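Local coordinates for protein MATE family efflux transporter (Vibrio cholerae, PDB 6IDP) that probably exports drugs and other toxic compounds across the bacterial membrane as a multidrug transporter of the MATE family, changing conformation in a proton-dependent way, at residues S379-A382 with L383-A387; A240-S243 with Q244-P247. One frame throughout, in Å; residues are numbered along the deposited sequence.

Contact 1. Residues S379-A382 with L383-A387. With OLC ((2R)-2,3-dihydroxypropyl (9Z)-octadec-9-enoate), chain S.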
ATOM      1  N   SER A 379      -8.027 -14.287  -6.154  1.00 28.75           N
ATOM      2  CA  SER A 379      -7.392 -13.057  -6.618  1.00 28.38           C
ATOM      3  C   SER A 379      -8.202 -12.337  -7.692  1.00 26.30           C
ATOM      4  O   SER A 379      -8.093 -11.125  -7.847  1.00 31.13           O
ATOM      5  CB  SER A 379      -5.983 -13.361  -7.135  1.00 30.69           C
ATOM      6  OG  SER A 379      -6.016 -14.382  -8.116  1.00 35.41           O
ATOM      7  N   TYR A 380      -9.012 -13.086  -8.433  1.00 27.08           N
ATOM      8  CA  TYR A 380      -9.832 -12.486  -9.479  1.00 31.56           C
ATOM      9  C   TYR A 380     -11.084 -11.837  -8.900  1.00 31.60           C
ATOM     10  O   TYR A 380     -11.596 -10.865  -9.454  1.00 33.28           O
ATOM     11  CB  TYR A 380     -10.202 -13.524 -10.541  1.00 33.79           C
ATOM     12  CG  TYR A 380      -9.028 -13.912 -11.408  1.00 42.13           C
ATOM     13  CD1 TYR A 380      -8.671 -13.140 -12.506  1.00 40.49           C
ATOM     14  CD2 TYR A 380      -8.267 -15.039 -11.123  1.00 42.29           C
ATOM     15  CE1 TYR A 380      -7.596 -13.483 -13.300  1.00 51.17           C
ATOM     16  CE2 TYR A 380      -7.189 -15.390 -11.912  1.00 47.10           C
ATOM     17  CZ  TYR A 380      -6.857 -14.609 -12.999  1.00 53.79           C
ATOM     18  OH  TYR A 380      -5.785 -14.953 -13.789  1.00 59.42           O
ATOM     19  N   VAL A 381     -11.570 -12.371  -7.784  1.00 26.88           N
ATOM     20  CA  VAL A 381     -12.633 -11.711  -7.038  1.00 27.29           C
ATOM     21  C   VAL A 381     -12.103 -10.398  -6.462  1.00 25.70           C
ATOM     22  O   VAL A 381     -12.801  -9.382  -6.454  1.00 25.84           O
ATOM     23  CB  VAL A 381     -13.181 -12.602  -5.903  1.00 36.14           C
ATOM     24  CG1 VAL A 381     -14.115 -11.813  -4.994  1.00 25.43           C
ATOM     25  CG2 VAL A 381     -13.897 -13.813  -6.485  1.00 26.74           C
ATOM     26  N   ALA A 382     -10.855 -10.424  -6.001  1.00 25.02           N
ATOM     27  CA  ALA A 382     -10.214  -9.240  -5.441  1.00 27.51           C
ATOM     28  C   ALA A 382     -10.030  -8.156  -6.501  1.00 35.34           C
ATOM     29  O   ALA A 382     -10.249  -6.975  -6.236  1.00 38.45           O
ATOM     30  CB  ALA A 382      -8.876  -9.608  -4.820  1.00 27.31           C
ATOM     31  N   LEU A 383      -9.626  -8.571  -7.701  1.00 35.64           N
ATOM     32  CA  LEU A 383      -9.456  -7.656  -8.824  1.00 27.56           C
ATOM     33  C   LEU A 383     -10.791  -7.063  -9.262  1.00 35.44           C
ATOM     34  O   LEU A 383     -10.872  -5.883  -9.611  1.00 36.16           O
ATOM     35  CB  LEU A 383      -8.787  -8.373 -10.003  1.00 28.87           C
ATOM     36  CG  LEU A 383      -8.717  -7.589 -11.318  1.00 40.65           C
ATOM     37  CD1 LEU A 383      -7.881  -6.326 -11.157  1.00 30.51           C
ATOM     38  CD2 LEU A 383      -8.182  -8.454 -12.451  1.00 37.77           C
ATOM     39  N   THR A 384     -11.835  -7.888  -9.244  1.00 32.77           N
ATOM     40  CA  THR A 384     -13.174  -7.444  -9.615  1.00 37.22           C
ATOM     41  C   THR A 384     -13.674  -6.351  -8.677  1.00 28.12           C
ATOM     42  O   THR A 384     -14.227  -5.345  -9.120  1.00 33.56           O
ATOM     43  CB  THR A 384     -14.182  -8.610  -9.605  1.00 39.14           C
ATOM     44  OG1 THR A 384     -13.780  -9.599 -10.560  1.00 38.51           O
ATOM     45  CG2 THR A 384     -15.580  -8.118  -9.954  1.00 35.94           C
ATOM     46  N   ILE A 385     -13.470  -6.553  -7.379  1.00 32.38           N
ATOM     47  CA  ILE A 385     -13.908  -5.589  -6.379  1.00 30.98           C
ATOM     48  C   ILE A 385     -13.190  -4.254  -6.572  1.00 33.64           C
ATOM     49  O   ILE A 385     -13.823  -3.195  -6.567  1.00 34.10           O
ATOM     50  CB  ILE A 385     -13.671  -6.117  -4.948  1.00 30.77           C
ATOM     51  CG1 ILE A 385     -14.555  -7.342  -4.683  1.00 30.94           C
ATOM     52  CG2 ILE A 385     -13.952  -5.029  -3.923  1.00 32.86           C
ATOM     53  CD1 ILE A 385     -14.322  -8.006  -3.338  1.00 24.65           C
ATOM     54  N   SER A 386     -11.874  -4.317  -6.764  1.00 31.35           N
ATOM     55  CA  SER A 386     -11.059  -3.134  -7.034  1.00 31.06           C
ATOM     56  C   SER A 386     -11.486  -2.404  -8.306  1.00 34.15           C
ATOM     57  O   SER A 386     -11.576  -1.177  -8.323  1.00 39.22           O
ATOM     58  CB  SER A 386      -9.581  -3.520  -7.148  1.00 33.34           C
ATOM     59  OG  SER A 386      -9.074  -3.998  -5.916  1.00 43.75           O
ATOM     60  N   ALA A 387     -11.735  -3.158  -9.373  1.00 31.12           N
ATOM     61  CA  ALA A 387     -12.126  -2.561 -10.646  1.00 37.66           C
ATOM     62  C   ALA A 387     -13.512  -1.925 -10.572  1.00 39.93           C
ATOM     63  O   ALA A 387     -13.721  -0.820 -11.078  1.00 33.12           O
ATOM     64  CB  ALA A 387     -12.080  -3.599 -11.751  1.00 38.51           C
TER
HETATM   65  C18 OLC S 518      -8.923  -4.075 -15.281  1.00 57.77           C
HETATM   66  C10 OLC S 518     -13.859 -11.947 -13.607  1.00 66.82           C
HETATM   67  C9  OLC S 518     -14.425 -12.713 -12.651  1.00 68.01           C
HETATM   68  C17 OLC S 518     -10.238  -4.800 -15.478  1.00 54.86           C
HETATM   69  C11 OLC S 518     -12.663 -11.074 -13.290  1.00 63.64           C
HETATM   70  C8  OLC S 518     -13.875 -12.717 -11.241  1.00 67.38           C
HETATM   71  C16 OLC S 518     -10.277  -6.025 -14.591  1.00 56.01           C
HETATM   72  C12 OLC S 518     -12.153 -10.442 -14.567  1.00 58.66           C
HETATM   73  C7  OLC S 518     -14.975 -13.085 -10.270  1.00 66.20           C
HETATM   74  C15 OLC S 518     -11.592  -6.752 -14.779  1.00 56.79           C
HETATM   75  C13 OLC S 518     -12.609  -9.001 -14.638  1.00 59.55           C
HETATM   76  C6  OLC S 518     -15.563 -14.423 -10.660  1.00 69.05           C
HETATM   77  C14 OLC S 518     -11.517  -8.102 -14.099  1.00 59.42           C
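Thr384 and Ser386 each turn the hydroxyl oxygen back beside their own backbone N (chi1 -61° and -65°), and from there both reach the carbonyl one turn earlier. Thr384 OG1 donates to Tyr380 O at 2.8 Å, while the amide of Thr384 reaches the same oxygen from the opposite face of the carbonyl plane, so one acceptor is gripped by two donors of a single residue. Ser386 repeats the pattern on Ala382 O, where its OG and its N both lie 3.2 Å away, again from opposite faces. Ile385 folds CG1 over the helix backbone, 3.2 Å from Val381 O, and its CD1 comes to 4.2 Å from Val381 CG1, the two branched chains crossing at a slant. These are the first two and a half turns of helix 379-435, with regular i to i+4 amide bonds from Ser379 O onward. Ser379 OG is hydrogen-bonded to His235 O, which ties the start of this helix to helix 226-259, and Tyr380 meets the His235 ring. A monoolein chain lies along the Tyr380, Leu383 and Thr384 side: its C8 sits 3.2 Å from Thr384 OG1, and Leu383 CD2 packs on C14 at 3.7 Å. Ala382 lies on another side of the helix, against Ala373 and Asn374 of helix 360-375.

Contact 2. Residues A240-S243 with Q244-P247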
ATOM      1  N   ALA A 240      -3.174  -9.159  -8.637  1.00 37.43           N
ATOM      2  CA  ALA A 240      -2.843  -8.225  -7.566  1.00 39.93           C
ATOM      3  C   ALA A 240      -2.054  -7.032  -8.094  1.00 47.48           C
ATOM      4  O   ALA A 240      -2.240  -5.906  -7.634  1.00 50.79           O
ATOM      5  CB  ALA A 240      -2.065  -8.929  -6.464  1.00 35.18           C
ATOM      6  N   MET A 241      -1.170  -7.285  -9.054  1.00 51.97           N
ATOM      7  CA  MET A 241      -0.416  -6.217  -9.702  1.00 47.47           C
ATOM      8  C   MET A 241      -1.331  -5.287 -10.486  1.00 51.10           C
ATOM      9  O   MET A 241      -1.167  -4.067 -10.448  1.00 54.50           O
ATOM     10  CB  MET A 241       0.646  -6.791 -10.636  1.00 43.14           C
ATOM     11  CG  MET A 241       1.920  -7.223  -9.947  1.00 47.04           C
ATOM     12  SD  MET A 241       3.158  -7.736 -11.150  1.00110.39           S
ATOM     13  CE  MET A 241       4.467  -8.295 -10.070  1.00 92.71           C
ATOM     14  N   LEU A 242      -2.281  -5.876 -11.206  1.00 49.00           N
ATOM     15  CA  LEU A 242      -3.259  -5.108 -11.967  1.00 52.79           C
ATOM     16  C   LEU A 242      -4.047  -4.165 -11.067  1.00 49.22           C
ATOM     17  O   LEU A 242      -4.385  -3.052 -11.467  1.00 50.30           O
ATOM     18  CB  LEU A 242      -4.217  -6.040 -12.705  1.00 52.99           C
ATOM     19  CG  LEU A 242      -3.879  -6.364 -14.157  1.00 55.54           C
ATOM     20  CD1 LEU A 242      -4.913  -7.311 -14.737  1.00 53.71           C
ATOM     21  CD2 LEU A 242      -3.806  -5.081 -14.969  1.00 66.32           C
ATOM     22  N   SER A 243      -4.334  -4.616  -9.849  1.00 43.19           N
ATOM     23  CA  SER A 243      -5.094  -3.817  -8.896  1.00 46.37           C
ATOM     24  C   SER A 243      -4.328  -2.573  -8.460  1.00 54.88           C
ATOM     25  O   SER A 243      -4.928  -1.561  -8.107  1.00 53.77           O
ATOM     26  CB  SER A 243      -5.466  -4.654  -7.673  1.00 41.89           C
ATOM     27  OG  SER A 243      -6.385  -5.673  -8.019  1.00 49.89           O
ATOM     28  N   GLN A 244      -3.002  -2.656  -8.484  1.00 59.37           N
ATOM     29  CA  GLN A 244      -2.160  -1.521  -8.127  1.00 63.21           C
ATOM     30  C   GLN A 244      -2.122  -0.506  -9.262  1.00 61.12           C
ATOM     31  O   GLN A 244      -1.815   0.664  -9.055  1.00 60.57           O
ATOM     32  CB  GLN A 244      -0.741  -1.989  -7.789  1.00 66.27           C
ATOM     33  CG  GLN A 244      -0.683  -3.093  -6.748  1.00 64.53           C
ATOM     34  CD  GLN A 244      -1.243  -2.659  -5.408  1.00 64.57           C
ATOM     35  OE1 GLN A 244      -0.997  -1.543  -4.953  1.00 69.94           O
ATOM     36  NE2 GLN A 244      -2.002  -3.540  -4.771  1.00 63.84           N
ATOM     37  N   LEU A 245      -2.445  -0.973 -10.462  1.00 60.22           N
ATOM     38  CA  LEU A 245      -2.400  -0.140 -11.656  1.00 63.88           C
ATOM     39  C   LEU A 245      -3.618   0.779 -11.755  1.00 65.07           C
ATOM     40  O   LEU A 245      -3.578   1.811 -12.427  1.00 72.11           O
ATOM     41  CB  LEU A 245      -2.301  -1.027 -12.901  1.00 70.14           C
ATOM     42  CG  LEU A 245      -2.106  -0.371 -14.268  1.00 76.00           C
ATOM     43  CD1 LEU A 245      -0.725   0.256 -14.377  1.00 80.13           C
ATOM     44  CD2 LEU A 245      -2.331  -1.388 -15.378  1.00 74.30           C
ATOM     45  N   LEU A 246      -4.695   0.405 -11.071  1.00 60.14           N
ATOM     46  CA  LEU A 246      -5.954   1.146 -11.148  1.00 61.83           C
ATOM     47  C   LEU A 246      -5.933   2.527 -10.462  1.00 63.09           C
ATOM     48  O   LEU A 246      -6.426   3.493 -11.040  1.00 64.59           O
ATOM     49  CB  LEU A 246      -7.098   0.299 -10.571  1.00 57.53           C
ATOM     50  CG  LEU A 246      -7.333  -1.069 -11.217  1.00 60.58           C
ATOM     51  CD1 LEU A 246      -8.495  -1.786 -10.546  1.00 55.97           C
ATOM     52  CD2 LEU A 246      -7.574  -0.934 -12.712  1.00 63.50           C
ATOM     53  N   PRO A 247      -5.385   2.632  -9.231  1.00 61.03           N
ATOM     54  CA  PRO A 247      -5.372   3.967  -8.611  1.00 59.77           C
ATOM     55  C   PRO A 247      -4.621   5.072  -9.384  1.00 67.99           C
ATOM     56  O   PRO A 247      -5.037   6.226  -9.281  1.00 64.72           O
ATOM     57  CB  PRO A 247      -4.701   3.707  -7.256  1.00 54.34           C
ATOM     58  CG  PRO A 247      -5.044   2.297  -6.948  1.00 49.80           C
ATOM     59  CD  PRO A 247      -4.974   1.591  -8.270  1.00 53.08           C
TER
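Leu242 and Leu245 touch at their ends, CD2 to CD2 at 4.0 Å, the two side chains slanting across one another. Leu245 also lays its CB 3.2 Å from Leu242 O. Just before it in the chain, Gln244 is bent at chi2 (-62°), which folds its chain over the preceding turn and brings CG to 3.3 Å from Ala240 O. Leu246 covers Leu242 O from another direction with CG. Beneath these side chains the backbone bonding is divided: Gln244 N has weak bonds to both Ala240 O and Met241 O, and Leu245 N pairs a weak bond to Met241 O with a 3.0 Å bond to Leu242 O. That last donor stands well above the carbonyl plane, with a C=O...N angle of 110°, as expected of an i to i+3 bond. The 3.5 Å bond from Leu246 N to Leu242 O is weak too. Pro247 has no N-H to offer Ser243 O, and its CD stands 3.2 Å from that oxygen instead. Further out, Ser243 OG hydrogen-bonds to Pro239 O, Met241 and Gln244 pack on Ile63 and Val65 of helix 54-80, and Leu246 meets Phe391 of helix 379-435. Weakened amide bonding in the turn before a proline, with the i to i+4 bond to its nitrogen missing, is the signature of a proline-kinked transmembrane helix, here helix 226-259.

Overall arrangement
Contact 2 comes first along the chain, on helix 226-259, and contact 1 follows at the beginning of helix 379-435; both belong to the second of the two MatE regions of the chain. Their centres are about 10 Å apart and the two helices pack directly on each other here. Leu383 CD1 lies 3.5 Å from Ser243 OG, and Leu246 CD1 is 3.7 Å from Ala387 N, so two residues about one turn apart, Ser243 and Leu246, meet the first turns of the other helix. Within the all-helical bundle of the transporter, the pair therefore sets a locally weakened, proline-kinked stretch of one helix beside the regularly bonded start of another.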